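Putative Lipoprotein (Shewanella oneidensis, PDB 3U24) is of unknown function but binds zinc and calcium ions and may be a zinc-dependent hydrolase related to metallopeptidases. Local coordinates at residues Ser362-Gly367 with Tyr376-Pro381; Lys337-Leu342 with Ala550-Phe555. All blocks are in the same frame, centred on the assembly; numbering follows the deposited sequence.

Interaction 1: Ser362-Gly367 with Tyr376-Pro381; sequences SISAPG and YYNVTP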
loop_
_atom_site.group_PDB
_atom_site.type_symbol
_atom_site.label_atom_id
_atom_site.label_comp_id
_atom_site.label_asym_id
_atom_site.label_seq_id
_atom_site.Cartn_x
_atom_site.Cartn_y
_atom_site.Cartn_z
ATOM N N SER A 362 4.050 -4.914 11.171
ATOM C CA SER A 362 4.026 -3.545 10.601
ATOM C C SER A 362 3.854 -2.430 11.643
ATOM O O SER A 362 3.433 -2.664 12.760
ATOM C CB SER A 362 2.928 -3.421 9.543
ATOM O OG SER A 362 1.641 -3.390 10.131
ATOM N N ILE A 363 4.192 -1.214 11.243
ATOM C CA ILE A 363 4.084 -0.050 12.091
ATOM C C ILE A 363 2.667 0.489 12.006
ATOM O O ILE A 363 2.149 0.642 10.910
ATOM C CB ILE A 363 5.011 1.053 11.596
ATOM C CG1 ILE A 363 6.464 0.589 11.634
ATOM C CG2 ILE A 363 4.863 2.264 12.459
ATOM C CD1 ILE A 363 6.958 0.139 12.987
ATOM N N SER A 364 2.018 0.760 13.131
ATOM C CA SER A 364 0.749 1.467 13.060
ATOM C C SER A 364 0.895 2.772 13.796
ATOM O O SER A 364 1.479 2.865 14.894
ATOM C CB SER A 364 -0.444 0.655 13.571
ATOM O OG SER A 364 -0.357 0.428 14.956
ATOM N N ALA A 365 0.382 3.796 13.152
ATOM C CA ALA A 365 0.662 5.141 13.558
ATOM C C ALA A 365 -0.626 5.920 13.344
ATOM O O ALA A 365 -1.456 5.515 12.527
ATOM C CB ALA A 365 1.807 5.694 12.722
ATOM N N PRO A 366 -0.812 7.000 14.096
ATOM C CA PRO A 366 -2.038 7.798 13.980
ATOM C C PRO A 366 -2.145 8.513 12.650
ATOM O O PRO A 366 -1.128 8.949 12.113
ATOM C CB PRO A 366 -1.903 8.840 15.106
ATOM C CG PRO A 366 -0.449 8.854 15.452
ATOM C CD PRO A 366 0.064 7.473 15.176
ATOM N N GLY A 367 -3.370 8.640 12.146
ATOM C CA GLY A 367 -3.645 9.511 11.016
ATOM C C GLY A 367 -3.518 10.988 11.380
ATOM O O GLY A 367 -3.355 11.341 12.537
ATOM N N TYR A 376 2.980 2.125 17.310
ATOM C CA TYR A 376 3.513 0.794 17.667
ATOM C C TYR A 376 4.102 -0.030 16.499
ATOM O O TYR A 376 3.762 0.173 15.340
ATOM C CB TYR A 376 2.402 -0.077 18.264
ATOM C CG TYR A 376 1.599 0.576 19.346
ATOM C CD1 TYR A 376 1.978 0.467 20.687
ATOM C CD2 TYR A 376 0.440 1.293 19.042
ATOM C CE1 TYR A 376 1.229 1.067 21.691
ATOM C CE2 TYR A 376 -0.314 1.896 20.046
ATOM C CZ TYR A 376 0.084 1.781 21.363
ATOM O OH TYR A 376 -0.654 2.394 22.350
ATOM N N TYR A 377 4.936 -1.015 16.843
ATOM C CA TYR A 377 5.330 -2.084 15.927
ATOM C C TYR A 377 4.480 -3.316 16.247
ATOM O O TYR A 377 4.733 -4.025 17.230
ATOM C CB TYR A 377 6.821 -2.384 16.094
ATOM C CG TYR A 377 7.486 -3.288 15.068
ATOM C CD1 TYR A 377 6.890 -3.604 13.860
ATOM C CD2 TYR A 377 8.768 -3.759 15.295
ATOM C CE1 TYR A 377 7.533 -4.408 12.932
ATOM C CE2 TYR A 377 9.433 -4.544 14.377
ATOM C CZ TYR A 377 8.819 -4.868 13.193
ATOM O OH TYR A 377 9.475 -5.679 12.307
ATOM N N ASN A 378 3.465 -3.534 15.418
ATOM C CA ASN A 378 2.574 -4.691 15.498
ATOM C C ASN A 378 3.258 -5.950 14.965
ATOM O O ASN A 378 3.538 -6.055 13.780
ATOM C CB ASN A 378 1.301 -4.447 14.688
ATOM C CG ASN A 378 0.483 -3.296 15.220
ATOM O OD1 ASN A 378 0.284 -3.171 16.425
ATOM N ND2 ASN A 378 -0.003 -2.442 14.320
ATOM N N VAL A 379 3.528 -6.896 15.852
ATOM C CA VAL A 379 4.173 -8.145 15.482
ATOM C C VAL A 379 3.216 -9.228 15.939
ATOM O O VAL A 379 2.922 -9.301 17.139
ATOM C CB VAL A 379 5.505 -8.295 16.228
ATOM C CG1 VAL A 379 6.040 -9.709 16.092
ATOM C CG2 VAL A 379 6.516 -7.281 15.703
ATOM N N THR A 380 2.699 -10.031 15.011
ATOM C CA THR A 380 1.699 -11.050 15.368
ATOM C C THR A 380 2.320 -12.301 15.947
ATOM O O THR A 380 3.044 -12.998 15.204
ATOM C CB THR A 380 0.828 -11.488 14.174
ATOM O OG1 THR A 380 0.291 -10.307 13.563
ATOM C CG2 THR A 380 -0.335 -12.429 14.656
ATOM N N PRO A 381 2.024 -12.598 17.260
ATOM C CA PRO A 381 2.420 -13.923 17.747
ATOM C C PRO A 381 1.797 -15.049 16.883
ATOM O O PRO A 381 0.787 -14.856 16.146
ATOM C CB PRO A 381 1.939 -13.960 19.238
ATOM C CG PRO A 381 1.026 -12.799 19.421
ATOM C CD PRO A 381 1.337 -11.804 18.319
#
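Ile363 and Tyr377 face each other as a non-hydrogen-bonded pair of an antiparallel beta hairpin, their side chains crossing at about a right angle. Ile363 CD1 lies 3.8 Å from Tyr377 CD1, oblique to the ring. CG of Tyr377 stands anti to the backbone N (chi1 -169°), which brings the ring beside the partner strand with Ser362 O in plane at its edge; Val379 CG2 covers one face over the centre. Hydrogen-bonded pairs flank this one. Ser362 N gives to Asn378 O at 2.9 Å and Asn378 N returns a bond to Ser362 O at 2.8 Å, while Ser364 and Tyr376 exchange a second couple. On the other face of the sheet, Asn378 ND2 comes within 3.0 Å of Ser364 OG, and Asn378 OD1 accepts from Arg351 NE. With an alanine at this position, Arg351 would probably lose this acceptor and Ser364 OG its amide neighbour. The Tyr376 ring makes a cation-pi contact with Arg351. Strand 376-379 is central in the three-stranded sheet, between 362-364 and the parallel 349-352; Tyr377 packs on helix 319-337 and on zinc-binding Glu409 of helix 401-409, its hydroxyl bonded to Asn406.

Interaction 2: Lys337-Leu342 with Ala550-Phe555; sequences KNIVTL and AFHEKF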
loop_
_atom_site.group_PDB
_atom_site.type_symbol
_atom_site.label_atom_id
_atom_site.label_comp_id
_atom_site.label_asym_id
_atom_site.label_seq_id
_atom_site.Cartn_x
_atom_site.Cartn_y
_atom_site.Cartn_z
ATOM N N LYS A 337 27.697 2.902 13.184
ATOM C CA LYS A 337 28.138 3.108 11.800
ATOM C C LYS A 337 27.771 4.484 11.260
ATOM O O LYS A 337 28.053 4.801 10.102
ATOM C CB LYS A 337 27.543 2.011 10.891
ATOM C CG LYS A 337 27.975 0.609 11.299
ATOM C CD LYS A 337 29.393 0.324 10.860
ATOM C CE LYS A 337 29.998 -0.879 11.583
ATOM N NZ LYS A 337 31.253 -1.250 10.862
ATOM N N ASN A 338 27.131 5.306 12.087
ATOM C CA ASN A 338 26.773 6.651 11.670
ATOM C C ASN A 338 25.904 6.717 10.442
ATOM O O ASN A 338 26.125 7.531 9.561
ATOM C CB ASN A 338 28.036 7.454 11.387
ATOM C CG ASN A 338 28.560 8.081 12.622
ATOM O OD1 ASN A 338 27.805 8.752 13.340
ATOM N ND2 ASN A 338 29.820 7.869 12.900
ATOM N N ILE A 339 24.896 5.870 10.395
ATOM C CA ILE A 339 24.035 5.787 9.251
ATOM C C ILE A 339 22.977 6.926 9.254
ATOM O O ILE A 339 22.741 7.557 8.238
ATOM C CB ILE A 339 23.442 4.393 9.242
ATOM C CG1 ILE A 339 24.581 3.424 8.866
ATOM C CG2 ILE A 339 22.225 4.324 8.321
ATOM C CD1 ILE A 339 24.171 1.965 8.788
ATOM N N VAL A 340 22.396 7.219 10.408
ATOM C CA VAL A 340 21.359 8.249 10.510
ATOM C C VAL A 340 21.145 8.553 11.993
ATOM O O VAL A 340 21.229 7.665 12.801
ATOM C CB VAL A 340 20.037 7.761 9.844
ATOM C CG1 VAL A 340 19.377 6.706 10.705
ATOM C CG2 VAL A 340 19.091 8.904 9.586
ATOM N N THR A 341 20.905 9.798 12.366
ATOM C CA THR A 341 20.638 10.124 13.769
ATOM C C THR A 341 19.315 9.501 14.203
ATOM O O THR A 341 18.287 9.728 13.579
ATOM C CB THR A 341 20.555 11.653 14.002
ATOM O OG1 THR A 341 21.750 12.283 13.531
ATOM C CG2 THR A 341 20.336 12.004 15.529
ATOM N N LEU A 342 19.347 8.738 15.275
ATOM C CA LEU A 342 18.146 8.239 15.930
ATOM C C LEU A 342 17.951 8.931 17.284
ATOM O O LEU A 342 18.915 9.204 17.951
ATOM C CB LEU A 342 18.295 6.736 16.162
ATOM C CG LEU A 342 18.492 5.901 14.914
ATOM C CD1 LEU A 342 18.842 4.470 15.323
ATOM C CD2 LEU A 342 17.237 5.981 14.043
ATOM N N ALA A 550 24.547 12.583 6.330
ATOM C CA ALA A 550 23.969 13.878 5.903
ATOM C C ALA A 550 23.075 13.652 4.708
ATOM O O ALA A 550 22.063 14.296 4.562
ATOM C CB ALA A 550 25.073 14.925 5.544
ATOM N N PHE A 551 23.450 12.736 3.834
ATOM C CA PHE A 551 22.567 12.418 2.714
ATOM C C PHE A 551 21.217 11.900 3.215
ATOM O O PHE A 551 20.155 12.392 2.832
ATOM C CB PHE A 551 23.216 11.419 1.756
ATOM C CG PHE A 551 22.272 10.920 0.687
ATOM C CD1 PHE A 551 22.017 11.680 -0.425
ATOM C CD2 PHE A 551 21.649 9.696 0.809
ATOM C CE1 PHE A 551 21.157 11.223 -1.405
ATOM C CE2 PHE A 551 20.786 9.230 -0.160
ATOM C CZ PHE A 551 20.556 10.006 -1.272
ATOM N N HIS A 552 21.280 10.934 4.115
ATOM C CA HIS A 552 20.083 10.303 4.654
ATOM C C HIS A 552 19.194 11.285 5.328
ATOM O O HIS A 552 17.987 11.290 5.091
ATOM C CB HIS A 552 20.427 9.154 5.610
ATOM C CG HIS A 552 20.936 7.897 4.919
ATOM N ND1 HIS A 552 21.739 7.000 5.544
ATOM C CD2 HIS A 552 20.735 7.409 3.617
ATOM C CE1 HIS A 552 22.057 5.998 4.679
ATOM N NE2 HIS A 552 21.432 6.240 3.503
ATOM N N GLU A 553 19.755 12.125 6.186
ATOM C CA GLU A 553 18.943 13.048 6.986
ATOM C C GLU A 553 18.292 14.128 6.123
ATOM O O GLU A 553 17.143 14.529 6.343
ATOM C CB GLU A 553 19.776 13.672 8.110
ATOM C CG GLU A 553 20.081 12.636 9.197
ATOM C CD GLU A 553 21.097 13.075 10.234
ATOM O OE1 GLU A 553 21.428 14.283 10.314
ATOM O OE2 GLU A 553 21.569 12.204 10.998
ATOM N N LYS A 554 19.006 14.576 5.115
ATOM C CA LYS A 554 18.445 15.568 4.220
ATOM C C LYS A 554 17.342 14.914 3.369
ATOM O O LYS A 554 16.257 15.508 3.189
ATOM C CB LYS A 554 19.534 16.164 3.341
ATOM C CG LYS A 554 19.041 17.220 2.362
ATOM C CD LYS A 554 18.820 18.578 3.019
ATOM C CE LYS A 554 18.739 19.694 1.974
ATOM N NZ LYS A 554 17.737 20.719 2.406
ATOM N N PHE A 555 17.609 13.699 2.870
ATOM C CA PHE A 555 16.587 12.947 2.122
ATOM C C PHE A 555 15.308 12.782 2.914
ATOM O O PHE A 555 14.225 12.984 2.367
ATOM C CB PHE A 555 17.094 11.583 1.662
ATOM C CG PHE A 555 16.111 10.837 0.811
ATOM C CD1 PHE A 555 16.052 11.056 -0.536
ATOM C CD2 PHE A 555 15.232 9.945 1.367
ATOM C CE1 PHE A 555 15.157 10.389 -1.332
ATOM C CE2 PHE A 555 14.339 9.238 0.584
ATOM C CZ PHE A 555 14.282 9.501 -0.764
#
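This is a loop-to-helix contact, largely buried, in which two neighbouring side chains of helix 548-555 hold the connection between helix 319-337 and strand 349-352, largely through its backbone. The connection starts with a Schellman motif, Asn338 taking positive phi (58°) as the chain leaves helix 319-337. Ile339, Val340 and Thr341 then pass His552 and Glu553, joining a helix near the C-terminus to a part of this mostly helical fold some two hundred residues earlier.

His552 points toward the loop and gives its ND1-H to Ile339 O, 2.9 Å away. The bond is nearly straight at the hydrogen (168°), and the oxygen lies in the imidazole plane, yet the donor stands above the plane of the carbonyl. CG2 of Ile339 approaches the same ring, 3.9 Å from ND1. At the other nitrogen, NE2 is hydrogen-bonded to Tyr444 of helix 435-451, so the ring is held at both nitrogens and its rotation is probably fixed; Trp441 adds an edge-to-face contact.

Glu553 leaves the helix beside His552 and bridges to the loop with its chain extended beyond CG (chi2 170°). Its aliphatic part passes Val340, whose CG2 lies 3.9 Å from Glu553 CG. Tyr420 of helix 414-423 touches both these side chains and also binds Thr341 O through its hydroxyl, so helix 414-423 also meets the loop. The carboxylate ends at Thr341, where a single oxygen takes two donors of one residue: OE2 accepts from Thr341 N at 2.8 Å on its anti side, somewhat out of the carboxylate plane, and from Thr341 OG1, which comes from above that plane.

How the interactions relate
Interaction 1 lies between the two halves of interaction 2 in sequence: residues 337-342 precede the hairpin and 550-555 follow it. Helix 319-337 links them, because Tyr377 packs against its side at Val323 and Ile327 while residues 337-342 carry the chain away from its end. In space the centres are 24 Å apart, and the nearest atoms stay about 12 Å from each other. Only interaction 1 borders a metal site, the zinc site of His408, His414 and Glu439: the side chain of Ile363 is about 4 Å from that of His414, and that of Tyr377 about 3 Å from zinc-binding Glu409. The side chain of Ser362 is about 8 Å from a bound zinc ion. Interaction 2 is remote from the known metal-binding residues.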